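Local coordinates for protein ParA (Salmonella enterica subsp. enterica serovar Newport str. SL317, PDB 3EZF) that probably acts as a P-loop ATPase in the partition of plasmid DNA and, in an ADP-dependent manner, regulates transcription, at residues A[71-75]-A[87-91]; A[264-268]-A[297-301]; A[313-319]-A[340-346]. All coordinates share one frame; numbering follows the deposited sequence.

Interaction 1: A[71-75]-A[87-91]. Unlike the reference sequence in segment 71-75: Q73 (reference Glu).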
ATOM      1  N   GLY A  71      31.051 -30.010  28.671  1.00 69.94           N
ATOM      2  CA  GLY A  71      30.742 -29.738  27.281  1.00 69.16           C
ATOM      3  C   GLY A  71      30.267 -28.319  27.043  1.00 69.53           C
ATOM      4  O   GLY A  71      30.526 -27.414  27.832  1.00 73.49           O
ATOM      5  N   TYR A  72      29.548 -28.129  25.949  1.00 68.76           N
ATOM      6  CA  TYR A  72      29.035 -26.814  25.586  1.00 67.33           C
ATOM      7  C   TYR A  72      30.193 -25.865  25.325  1.00 65.32           C
ATOM      8  O   TYR A  72      31.091 -25.736  26.157  1.00 63.43           O
ATOM      9  CB  TYR A  72      28.148 -26.231  26.693  1.00 61.09           C
ATOM     10  CG  TYR A  72      27.271 -25.110  26.188  1.00 55.52           C
ATOM     11  CD1 TYR A  72      25.910 -25.307  25.978  1.00 51.03           C
ATOM     12  CD2 TYR A  72      27.818 -23.870  25.847  1.00 52.55           C
ATOM     13  CE1 TYR A  72      25.116 -24.303  25.437  1.00 50.03           C
ATOM     14  CE2 TYR A  72      27.034 -22.859  25.308  1.00 51.71           C
ATOM     15  CZ  TYR A  72      25.683 -23.085  25.104  1.00 50.88           C
ATOM     16  OH  TYR A  72      24.895 -22.111  24.550  1.00 49.80           O
ATOM     17  N   GLN A  73      30.138 -25.184  24.182  1.00 65.53           N
ATOM     18  CA  GLN A  73      31.175 -24.243  23.748  1.00 67.48           C
ATOM     19  C   GLN A  73      30.625 -22.863  23.523  1.00 63.74           C
ATOM     20  O   GLN A  73      29.788 -22.669  22.639  1.00 64.60           O
ATOM     21  CB  GLN A  73      31.730 -24.665  22.406  1.00 74.76           C
ATOM     22  CG  GLN A  73      33.175 -24.391  22.160  1.00 82.72           C
ATOM     23  CD  GLN A  73      33.783 -25.645  21.677  1.00 89.34           C
ATOM     24  OE1 GLN A  73      33.755 -26.645  22.391  1.00 92.79           O
ATOM     25  NE2 GLN A  73      34.297 -25.642  20.449  1.00 90.40           N
ATOM     26  N   PHE A  74      31.136 -21.888  24.250  1.00 57.94           N
ATOM     27  CA  PHE A  74      30.653 -20.543  24.034  1.00 56.43           C
ATOM     28  C   PHE A  74      31.447 -19.932  22.876  1.00 55.53           C
ATOM     29  O   PHE A  74      32.577 -20.338  22.588  1.00 50.90           O
ATOM     30  CB  PHE A  74      30.814 -19.703  25.308  1.00 57.07           C
ATOM     31  CG  PHE A  74      29.994 -20.197  26.466  1.00 53.56           C
ATOM     32  CD1 PHE A  74      28.679 -19.786  26.631  1.00 54.04           C
ATOM     33  CD2 PHE A  74      30.531 -21.104  27.374  1.00 54.49           C
ATOM     34  CE1 PHE A  74      27.915 -20.276  27.680  1.00 56.11           C
ATOM     35  CE2 PHE A  74      29.778 -21.601  28.424  1.00 51.69           C
ATOM     36  CZ  PHE A  74      28.469 -21.188  28.581  1.00 56.30           C
ATOM     37  N   ASN A  75      30.830 -18.964  22.214  1.00 54.58           N
ATOM     38  CA  ASN A  75      31.423 -18.261  21.087  1.00 58.38           C
ATOM     39  C   ASN A  75      32.522 -17.317  21.603  1.00 62.20           C
ATOM     40  O   ASN A  75      32.379 -16.719  22.671  1.00 63.15           O
ATOM     41  CB  ASN A  75      30.305 -17.484  20.379  1.00 52.77           C
ATOM     42  CG  ASN A  75      30.712 -16.958  19.041  1.00 49.89           C
ATOM     43  OD1 ASN A  75      31.133 -17.712  18.176  1.00 50.82           O
ATOM     44  ND2 ASN A  75      30.581 -15.656  18.854  1.00 52.27           N
ATOM     45  N   LEU A  87      29.258 -14.327  23.692  1.00 53.13           N
ATOM     46  CA  LEU A  87      28.138 -15.260  23.721  1.00 51.67           C
ATOM     47  C   LEU A  87      27.048 -14.785  22.780  1.00 49.08           C
ATOM     48  O   LEU A  87      26.825 -13.583  22.636  1.00 45.48           O
ATOM     49  CB  LEU A  87      27.557 -15.381  25.141  1.00 53.46           C
ATOM     50  CG  LEU A  87      28.418 -15.281  26.400  1.00 54.09           C
ATOM     51  CD1 LEU A  87      27.565 -15.741  27.568  1.00 58.22           C
ATOM     52  CD2 LEU A  87      29.669 -16.136  26.294  1.00 55.82           C
ATOM     53  N   THR A  88      26.371 -15.741  22.147  1.00 48.24           N
ATOM     54  CA  THR A  88      25.285 -15.447  21.216  1.00 49.03           C
ATOM     55  C   THR A  88      23.940 -15.477  21.922  1.00 47.52           C
ATOM     56  O   THR A  88      23.833 -15.926  23.057  1.00 48.34           O
ATOM     57  CB  THR A  88      25.198 -16.491  20.126  1.00 47.67           C
ATOM     58  OG1 THR A  88      24.870 -17.759  20.722  1.00 41.61           O
ATOM     59  CG2 THR A  88      26.516 -16.581  19.384  1.00 48.05           C
ATOM     60  N   ILE A  89      22.908 -15.019  21.226  1.00 45.23           N
ATOM     61  CA  ILE A  89      21.563 -15.009  21.774  1.00 41.70           C
ATOM     62  C   ILE A  89      21.239 -16.390  22.336  1.00 42.64           C
ATOM     63  O   ILE A  89      20.505 -16.501  23.318  1.00 45.29           O
ATOM     64  CB  ILE A  89      20.494 -14.663  20.689  1.00 42.83           C
ATOM     65  CG1 ILE A  89      20.719 -13.250  20.135  1.00 39.39           C
ATOM     66  CG2 ILE A  89      19.091 -14.791  21.281  1.00 38.71           C
ATOM     67  CD1 ILE A  89      20.501 -12.167  21.139  1.00 46.80           C
ATOM     68  N   GLN A  90      21.784 -17.443  21.725  1.00 40.64           N
ATOM     69  CA  GLN A  90      21.510 -18.807  22.197  1.00 42.05           C
ATOM     70  C   GLN A  90      22.306 -19.140  23.428  1.00 39.42           C
ATOM     71  O   GLN A  90      21.801 -19.799  24.333  1.00 39.07           O
ATOM     72  CB  GLN A  90      21.810 -19.863  21.124  1.00 44.39           C
ATOM     73  CG  GLN A  90      20.564 -20.523  20.516  1.00 45.02           C
ATOM     74  CD  GLN A  90      19.655 -21.178  21.541  1.00 43.90           C
ATOM     75  OE1 GLN A  90      18.433 -21.108  21.427  1.00 47.75           O
ATOM     76  NE2 GLN A  90      20.238 -21.823  22.531  1.00 41.69           N
ATOM     77  N   ASN A  91      23.562 -18.708  23.444  1.00 41.62           N
ATOM     78  CA  ASN A  91      24.432 -18.926  24.598  1.00 45.23           C
ATOM     79  C   ASN A  91      23.754 -18.333  25.846  1.00 44.61           C
ATOM     80  O   ASN A  91      23.627 -19.009  26.876  1.00 38.74           O
ATOM     81  CB  ASN A  91      25.790 -18.256  24.362  1.00 47.80           C
ATOM     82  CG  ASN A  91      26.556 -18.879  23.207  1.00 51.11           C
ATOM     83  OD1 ASN A  91      27.649 -18.426  22.844  1.00 51.14           O
ATOM     84  ND2 ASN A  91      25.988 -19.921  22.623  1.00 56.20           N
TER

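Interaction 2: A[264-268]-A[297-301]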
ATOM      1  N   LEU A 264     -11.330 -11.321   7.710  1.00 42.54           N
ATOM      2  CA  LEU A 264     -12.303 -12.098   8.468  1.00 45.92           C
ATOM      3  C   LEU A 264     -11.653 -13.321   9.131  1.00 48.31           C
ATOM      4  O   LEU A 264     -11.882 -13.594  10.311  1.00 51.00           O
ATOM      5  CB  LEU A 264     -13.446 -12.548   7.547  1.00 51.47           C
ATOM      6  CG  LEU A 264     -14.648 -11.651   7.195  1.00 51.30           C
ATOM      7  CD1 LEU A 264     -15.630 -11.667   8.331  1.00 52.42           C
ATOM      8  CD2 LEU A 264     -14.210 -10.245   6.896  1.00 51.58           C
ATOM      9  N   ASN A 265     -10.847 -14.060   8.376  1.00 48.73           N
ATOM     10  CA  ASN A 265     -10.170 -15.226   8.923  1.00 47.02           C
ATOM     11  C   ASN A 265      -9.218 -14.758  10.009  1.00 47.46           C
ATOM     12  O   ASN A 265      -9.112 -15.399  11.055  1.00 54.39           O
ATOM     13  CB  ASN A 265      -9.406 -15.978   7.830  1.00 46.63           C
ATOM     14  CG  ASN A 265     -10.173 -17.180   7.306  1.00 47.66           C
ATOM     15  OD1 ASN A 265     -10.350 -18.178   8.002  1.00 50.55           O
ATOM     16  ND2 ASN A 265     -10.636 -17.083   6.078  1.00 50.49           N
ATOM     17  N   GLY A 266      -8.531 -13.642   9.771  1.00 39.21           N
ATOM     18  CA  GLY A 266      -7.627 -13.125  10.782  1.00 40.96           C
ATOM     19  C   GLY A 266      -8.340 -12.819  12.096  1.00 40.00           C
ATOM     20  O   GLY A 266      -7.994 -13.361  13.138  1.00 39.40           O
ATOM     21  N   LEU A 267      -9.333 -11.939  12.051  1.00 40.02           N
ATOM     22  CA  LEU A 267     -10.080 -11.586  13.245  1.00 41.76           C
ATOM     23  C   LEU A 267     -10.669 -12.803  13.922  1.00 43.39           C
ATOM     24  O   LEU A 267     -10.772 -12.845  15.148  1.00 43.05           O
ATOM     25  CB  LEU A 267     -11.236 -10.651  12.902  1.00 43.07           C
ATOM     26  CG  LEU A 267     -10.947  -9.201  12.556  1.00 38.92           C
ATOM     27  CD1 LEU A 267     -12.252  -8.484  12.412  1.00 39.42           C
ATOM     28  CD2 LEU A 267     -10.118  -8.557  13.651  1.00 39.19           C
ATOM     29  N   ALA A 268     -11.068 -13.784  13.117  1.00 45.69           N
ATOM     30  CA  ALA A 268     -11.702 -15.005  13.628  1.00 46.51           C
ATOM     31  C   ALA A 268     -10.801 -16.003  14.359  1.00 42.59           C
ATOM     32  O   ALA A 268     -11.298 -16.972  14.919  1.00 46.39           O
ATOM     33  CB  ALA A 268     -12.437 -15.717  12.472  1.00 40.80           C
ATOM     34  N   MET A 297     -17.671  -6.205  11.038  1.00 64.23           N
ATOM     35  CA  MET A 297     -16.808  -7.318  10.654  1.00 63.88           C
ATOM     36  C   MET A 297     -17.061  -8.475  11.604  1.00 62.06           C
ATOM     37  O   MET A 297     -17.362  -9.594  11.177  1.00 62.56           O
ATOM     38  CB  MET A 297     -15.333  -6.918  10.743  1.00 66.49           C
ATOM     39  CG  MET A 297     -14.926  -5.746   9.882  1.00 70.41           C
ATOM     40  SD  MET A 297     -14.729  -6.225   8.171  1.00 86.29           S
ATOM     41  CE  MET A 297     -16.056  -5.303   7.361  1.00 77.17           C
ATOM     42  N   LEU A 298     -16.932  -8.198  12.899  1.00 59.43           N
ATOM     43  CA  LEU A 298     -17.137  -9.217  13.924  1.00 57.62           C
ATOM     44  C   LEU A 298     -18.541  -9.800  13.878  1.00 57.26           C
ATOM     45  O   LEU A 298     -18.778 -10.894  14.380  1.00 56.27           O
ATOM     46  CB  LEU A 298     -16.866  -8.646  15.316  1.00 51.99           C
ATOM     47  CG  LEU A 298     -15.406  -8.364  15.687  1.00 49.74           C
ATOM     48  CD1 LEU A 298     -15.343  -7.665  17.033  1.00 47.74           C
ATOM     49  CD2 LEU A 298     -14.637  -9.666  15.749  1.00 48.98           C
ATOM     50  N   GLU A 299     -19.476  -9.078  13.272  1.00 61.07           N
ATOM     51  CA  GLU A 299     -20.836  -9.585  13.188  1.00 63.93           C
ATOM     52  C   GLU A 299     -20.958 -10.647  12.098  1.00 63.08           C
ATOM     53  O   GLU A 299     -21.567 -11.696  12.319  1.00 60.40           O
ATOM     54  CB  GLU A 299     -21.831  -8.445  12.953  1.00 65.68           C
ATOM     55  CG  GLU A 299     -22.394  -7.856  14.236  1.00 67.44           C
ATOM     56  CD  GLU A 299     -23.545  -6.889  13.983  1.00 73.44           C
ATOM     57  OE1 GLU A 299     -24.156  -6.412  14.970  1.00 74.96           O
ATOM     58  OE2 GLU A 299     -23.837  -6.609  12.795  1.00 70.47           O
ATOM     59  N   GLN A 300     -20.373 -10.388  10.929  1.00 64.86           N
ATOM     60  CA  GLN A 300     -20.430 -11.364   9.841  1.00 63.60           C
ATOM     61  C   GLN A 300     -19.939 -12.710  10.359  1.00 64.00           C
ATOM     62  O   GLN A 300     -20.502 -13.752  10.030  1.00 68.00           O
ATOM     63  CB  GLN A 300     -19.555 -10.935   8.670  1.00 60.86           C
ATOM     64  CG  GLN A 300     -19.930  -9.615   8.062  1.00 66.35           C
ATOM     65  CD  GLN A 300     -19.219  -9.388   6.747  1.00 71.11           C
ATOM     66  OE1 GLN A 300     -19.241  -8.287   6.191  1.00 72.66           O
ATOM     67  NE2 GLN A 300     -18.586 -10.437   6.233  1.00 68.92           N
ATOM     68  N   LEU A 301     -18.887 -12.680  11.171  1.00 60.11           N
ATOM     69  CA  LEU A 301     -18.337 -13.894  11.737  1.00 55.29           C
ATOM     70  C   LEU A 301     -19.383 -14.581  12.593  1.00 58.17           C
ATOM     71  O   LEU A 301     -19.271 -15.770  12.870  1.00 58.60           O
ATOM     72  CB  LEU A 301     -17.112 -13.576  12.587  1.00 51.81           C
ATOM     73  CG  LEU A 301     -15.846 -13.174  11.846  1.00 45.49           C
ATOM     74  CD1 LEU A 301     -14.786 -12.766  12.850  1.00 43.20           C
ATOM     75  CD2 LEU A 301     -15.364 -14.341  11.004  1.00 43.62           C
TER

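Interaction 3: A[313-319]-A[340-346]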
ATOM      1  N   SER A 313      -7.180  -5.907  23.499  1.00 47.24           N
ATOM      2  CA  SER A 313      -6.848  -4.938  22.470  1.00 51.37           C
ATOM      3  C   SER A 313      -5.802  -3.951  22.967  1.00 52.42           C
ATOM      4  O   SER A 313      -5.778  -3.586  24.134  1.00 54.70           O
ATOM      5  CB  SER A 313      -8.099  -4.188  22.017  1.00 47.80           C
ATOM      6  OG  SER A 313      -8.505  -3.272  23.009  1.00 58.72           O
ATOM      7  N   ILE A 314      -4.930  -3.532  22.062  1.00 53.95           N
ATOM      8  CA  ILE A 314      -3.885  -2.583  22.383  1.00 54.69           C
ATOM      9  C   ILE A 314      -3.849  -1.554  21.266  1.00 58.30           C
ATOM     10  O   ILE A 314      -3.976  -1.903  20.096  1.00 59.23           O
ATOM     11  CB  ILE A 314      -2.502  -3.272  22.462  1.00 56.13           C
ATOM     12  CG1 ILE A 314      -2.523  -4.398  23.500  1.00 54.27           C
ATOM     13  CG2 ILE A 314      -1.429  -2.248  22.801  1.00 60.17           C
ATOM     14  CD1 ILE A 314      -2.818  -3.957  24.910  1.00 51.50           C
ATOM     15  N   GLY A 315      -3.697  -0.287  21.637  1.00 63.25           N
ATOM     16  CA  GLY A 315      -3.623   0.785  20.661  1.00 68.80           C
ATOM     17  C   GLY A 315      -2.455   1.685  21.020  1.00 73.60           C
ATOM     18  O   GLY A 315      -2.088   1.763  22.193  1.00 75.44           O
ATOM     19  N   PHE A 316      -1.861   2.354  20.031  1.00 78.79           N
ATOM     20  CA  PHE A 316      -0.725   3.251  20.283  1.00 82.25           C
ATOM     21  C   PHE A 316      -0.326   4.107  19.072  1.00 81.98           C
ATOM     22  O   PHE A 316      -0.584   3.744  17.928  1.00 77.66           O
ATOM     23  CB  PHE A 316       0.494   2.445  20.783  1.00 85.10           C
ATOM     24  CG  PHE A 316       1.048   1.462  19.777  1.00 88.37           C
ATOM     25  CD1 PHE A 316       1.793   1.900  18.688  1.00 89.36           C
ATOM     26  CD2 PHE A 316       0.825   0.096  19.923  1.00 91.56           C
ATOM     27  CE1 PHE A 316       2.307   0.994  17.758  1.00 89.88           C
ATOM     28  CE2 PHE A 316       1.336  -0.817  18.996  1.00 91.71           C
ATOM     29  CZ  PHE A 316       2.078  -0.366  17.914  1.00 89.49           C
ATOM     30  N   MET A 317       0.306   5.246  19.336  1.00 84.19           N
ATOM     31  CA  MET A 317       0.745   6.135  18.272  1.00 86.56           C
ATOM     32  C   MET A 317       2.050   5.633  17.675  1.00 90.21           C
ATOM     33  O   MET A 317       2.819   4.947  18.349  1.00 90.02           O
ATOM     34  CB  MET A 317       0.934   7.546  18.817  1.00 88.55           C
ATOM     35  CG  MET A 317      -0.318   8.106  19.456  1.00 91.81           C
ATOM     36  SD  MET A 317      -1.799   7.775  18.460  1.00 94.42           S
ATOM     37  CE  MET A 317      -1.612   9.019  17.149  1.00 90.98           C
ATOM     38  N   SER A 318       2.303   5.983  16.415  1.00 94.08           N
ATOM     39  CA  SER A 318       3.521   5.549  15.729  1.00 98.86           C
ATOM     40  C   SER A 318       4.444   6.711  15.317  1.00100.41           C
ATOM     41  O   SER A 318       4.141   7.483  14.409  1.00101.67           O
ATOM     42  CB  SER A 318       3.147   4.709  14.497  1.00 99.40           C
ATOM     43  OG  SER A 318       4.157   3.761  14.180  1.00 99.23           O
ATOM     44  N   LYS A 319       5.581   6.806  15.995  1.00101.33           N
ATOM     45  CA  LYS A 319       6.584   7.840  15.757  1.00103.00           C
ATOM     46  C   LYS A 319       6.054   9.226  16.076  1.00103.30           C
ATOM     47  O   LYS A 319       6.668  10.226  15.710  1.00103.65           O
ATOM     48  CB  LYS A 319       7.094   7.803  14.309  1.00101.24           C
ATOM     49  CG  LYS A 319       8.628   7.764  14.183  1.00 97.73           C
ATOM     50  CD  LYS A 319       9.317   8.883  14.957  1.00 93.26           C
ATOM     51  CE  LYS A 319      10.823   8.661  15.036  1.00 92.52           C
ATOM     52  NZ  LYS A 319      11.454   8.508  13.697  1.00 90.88           N
ATOM     53  N   ASN A 340      -7.461   0.841  27.020  1.00 83.45           N
ATOM     54  CA  ASN A 340      -6.797  -0.021  26.041  1.00 83.92           C
ATOM     55  C   ASN A 340      -5.626   0.581  25.257  1.00 83.35           C
ATOM     56  O   ASN A 340      -4.964  -0.133  24.505  1.00 84.18           O
ATOM     57  CB  ASN A 340      -7.828  -0.593  25.059  1.00 80.94           C
ATOM     58  CG  ASN A 340      -8.630  -1.740  25.657  1.00 83.27           C
ATOM     59  OD1 ASN A 340      -8.061  -2.735  26.130  1.00 81.08           O
ATOM     60  ND2 ASN A 340      -9.958  -1.613  25.633  1.00 80.18           N
ATOM     61  N   ILE A 341      -5.371   1.875  25.425  1.00 84.67           N
ATOM     62  CA  ILE A 341      -4.259   2.548  24.739  1.00 85.79           C
ATOM     63  C   ILE A 341      -2.948   2.229  25.461  1.00 86.29           C
ATOM     64  O   ILE A 341      -2.951   1.981  26.668  1.00 88.55           O
ATOM     65  CB  ILE A 341      -4.436   4.093  24.754  1.00 85.48           C
ATOM     66  CG1 ILE A 341      -3.245   4.785  24.073  1.00 82.49           C
ATOM     67  CG2 ILE A 341      -4.535   4.589  26.192  1.00 86.47           C
ATOM     68  CD1 ILE A 341      -3.386   4.984  22.578  1.00 77.18           C
ATOM     69  N   LEU A 342      -1.835   2.236  24.729  1.00 84.82           N
ATOM     70  CA  LEU A 342      -0.532   1.972  25.334  1.00 84.99           C
ATOM     71  C   LEU A 342      -0.121   3.162  26.203  1.00 88.64           C
ATOM     72  O   LEU A 342      -0.815   4.181  26.243  1.00 89.67           O
ATOM     73  CB  LEU A 342       0.539   1.731  24.259  1.00 80.15           C
ATOM     74  CG  LEU A 342       0.959   0.282  23.974  1.00 77.91           C
ATOM     75  CD1 LEU A 342       2.149   0.269  23.036  1.00 73.78           C
ATOM     76  CD2 LEU A 342       1.331  -0.420  25.268  1.00 73.80           C
ATOM     77  N   ASP A 343       1.003   3.023  26.902  1.00 91.06           N
ATOM     78  CA  ASP A 343       1.516   4.078  27.772  1.00 89.73           C
ATOM     79  C   ASP A 343       2.805   4.579  27.163  1.00 91.05           C
ATOM     80  O   ASP A 343       3.481   5.447  27.713  1.00 92.10           O
ATOM     81  CB  ASP A 343       1.798   3.527  29.159  1.00 93.67           C
ATOM     82  CG  ASP A 343       0.647   2.733  29.700  1.00 97.14           C
ATOM     83  OD1 ASP A 343      -0.426   3.333  29.937  1.00 97.37           O
ATOM     84  OD2 ASP A 343       0.820   1.506  29.876  1.00 99.25           O
ATOM     85  N   SER A 344       3.149   3.993  26.024  1.00 90.39           N
ATOM     86  CA  SER A 344       4.335   4.374  25.286  1.00 90.52           C
ATOM     87  C   SER A 344       3.956   4.256  23.818  1.00 90.79           C
ATOM     88  O   SER A 344       3.146   3.406  23.439  1.00 89.16           O
ATOM     89  CB  SER A 344       5.504   3.446  25.619  1.00 87.96           C
ATOM     90  OG  SER A 344       6.645   4.208  25.981  1.00 84.38           O
ATOM     91  N   SER A 345       4.519   5.135  23.001  1.00 92.58           N
ATOM     92  CA  SER A 345       4.241   5.126  21.578  1.00 93.47           C
ATOM     93  C   SER A 345       5.510   4.726  20.849  1.00 92.63           C
ATOM     94  O   SER A 345       6.612   5.112  21.242  1.00 92.21           O
ATOM     95  CB  SER A 345       3.786   6.513  21.122  1.00 93.22           C
ATOM     96  OG  SER A 345       4.803   7.469  21.346  1.00 91.56           O
ATOM     97  N   LEU A 346       5.349   3.936  19.795  1.00 91.65           N
ATOM     98  CA  LEU A 346       6.475   3.474  19.000  1.00 90.56           C
ATOM     99  C   LEU A 346       7.049   4.619  18.187  1.00 88.46           C
ATOM    100  O   LEU A 346       6.323   5.289  17.471  1.00 84.27           O
ATOM    101  CB  LEU A 346       6.021   2.360  18.056  1.00 92.61           C
ATOM    102  CG  LEU A 346       6.922   1.982  16.877  1.00 92.12           C
ATOM    103  CD1 LEU A 346       8.284   1.522  17.381  1.00 90.94           C
ATOM    104  CD2 LEU A 346       6.242   0.891  16.060  1.00 92.24           C
TER

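Interaction 1: A[71-75]-A[87-91]
The capping box at the start of helix 89-98, formed by T88 and N91, also grips the backbone of N75. Within the box, N91 N donates to T88 OG1 at 3.2 Å and T88 N returns a bond to N91 OD1 at 3.1 Å. The second donor to this oxygen crosses the contact: N75 N lies 3.3 Å from N91 OD1 in a nearly straight bond (168°). The two amides approach from opposite faces of the carboxamide plane, T88 N standing well above it and N75 N only moderately tilted, which should fix the rotation of the group. At the other end of the amide, N91 ND2 makes a weak bond, 3.1 Å long, to Y72 OH, a hydroxyl whose stronger partner is D94. The contact lies in the winged helix-turn-helix domain, where the backbone of N75 pairs with A86 and that of L87 with F44 of strand 43-44. Next to this polar group, F74 CD1 meets L87 CD2 at 3.8 Å and N91 CB at 4.0 Å. The F74 ring stands almost perpendicular to the N91 amide (87°). Y72 CE2 lies over one face of the F74 ring, offset toward its rim, 3.6 Å above the ring plane.

Interaction 2: A[264-268]-A[297-301]
L301 presses its two methyl groups against L264, L267 and A268 around the C-terminal end of helix 261-267, joining that helix to helix 294-303 within the P-loop NTPase fold. In this fold the two helices connect strands of the parallel sheet: helix 261-267 leads from strand 250-254 to strand 272-277, while helix 294-303 forms part of the link from there to the outermost strand 312-317. The tight half of the contact is built round L301. Its CD2 branch rests on A268 CB at 3.6 Å, and L301 CD1 continues the layer to L267 CB at 4.1 Å. L264 and L301 slide past each other in opposite directions, and L264 CD1 meets L301 CD2 at 3.8 Å. Y233 touches both leucines and V306 packs on L301; this half is buried, with L301 CD2 also 3.6 Å from the backbone L264 O.

Toward the other end the fit is looser. L267 CD1 still reaches M297 CB at 3.8 Å, but L298 CD2 is 4.3 Å from L267 CD1, and the bent chain of M297 brings SD only to 4.2 Å from L264 CD2. The second subunit reaches this side, its F214 packing on M297 and its Y7 on L298. Q300 forms the partly exposed margin: its extended chain crosses L264 at about a right angle and places the amide nitrogen NE2 3.8 Å from L264 CD1, a contact of a polar group with a methyl.

Interaction 3: A[313-319]-A[340-346]
F316 and L342 lie side by side and point the same way, with L342 CD1 placed obliquely to the phenyl ring, 3.4 Å from F316 CD2. L346 follows the same direction further along and sets its CB 4.0 Å from F316 CE1. The ring takes up this place between the two leucines with F316 CG lodged between its backbone N and carbonyl carbon (chi1 64°). L342 also meets I314, whose CG2 reaches L342 CG at 3.7 Å, the two side chains crossing at a slant. Helix 378-400 covers the face made by I314, F316, L342 and L346; its F387 meets the F316 ring edge-to-face and touches both leucines, and R394 packs on I314 and L342.

Segment 340-346 extends the parallel sheet of the P-loop NTPase fold beyond strand 312-317, though not as a regular strand. Helix 324-337 makes the crossover between the two segments, which run parallel. G315 and I341 form one single bridge, in which G315 N donates to N340 O at 3.1 Å and L342 N to G315 O; D343 and S344, two extra residues in 340-346, shift the register before a second bridge, S318 with L346, which includes a weak bond from L346 N to M317 O.

On the face toward helix 324-337, the I341 CG1 branch runs trans to the amide nitrogen (chi1 178°), and the turn at chi2 brings CD1 to 3.5 Å from G315 O. The M317 side chain packs on the same helix, and its CB meets S345 CB at 3.8 Å. At the start of the strand S313 OG is hydrogen-bonded to D6 of the second subunit, which also packs on N340.

How the interactions relate
Interaction 1 belongs to the winged helix-turn-helix domain and interactions 2 and 3 to the P-loop NTPase part of the chain. The centre of interaction 1 is about 44 Å from that of interaction 2, on the opposite side of the chain's centre, and about 36 Å from that of interaction 3. Interactions 2 and 3 are closer, about 23 Å between centres and 9 Å between nearest atoms, without touching; helix 294-303 of the one and strand 312-317 of the other are successive elements of the chain. Both also meet the second subunit. A sulfate, probably from the crystallisation liquor, lies about 4 Å from the side chain of Q90 in interaction 1.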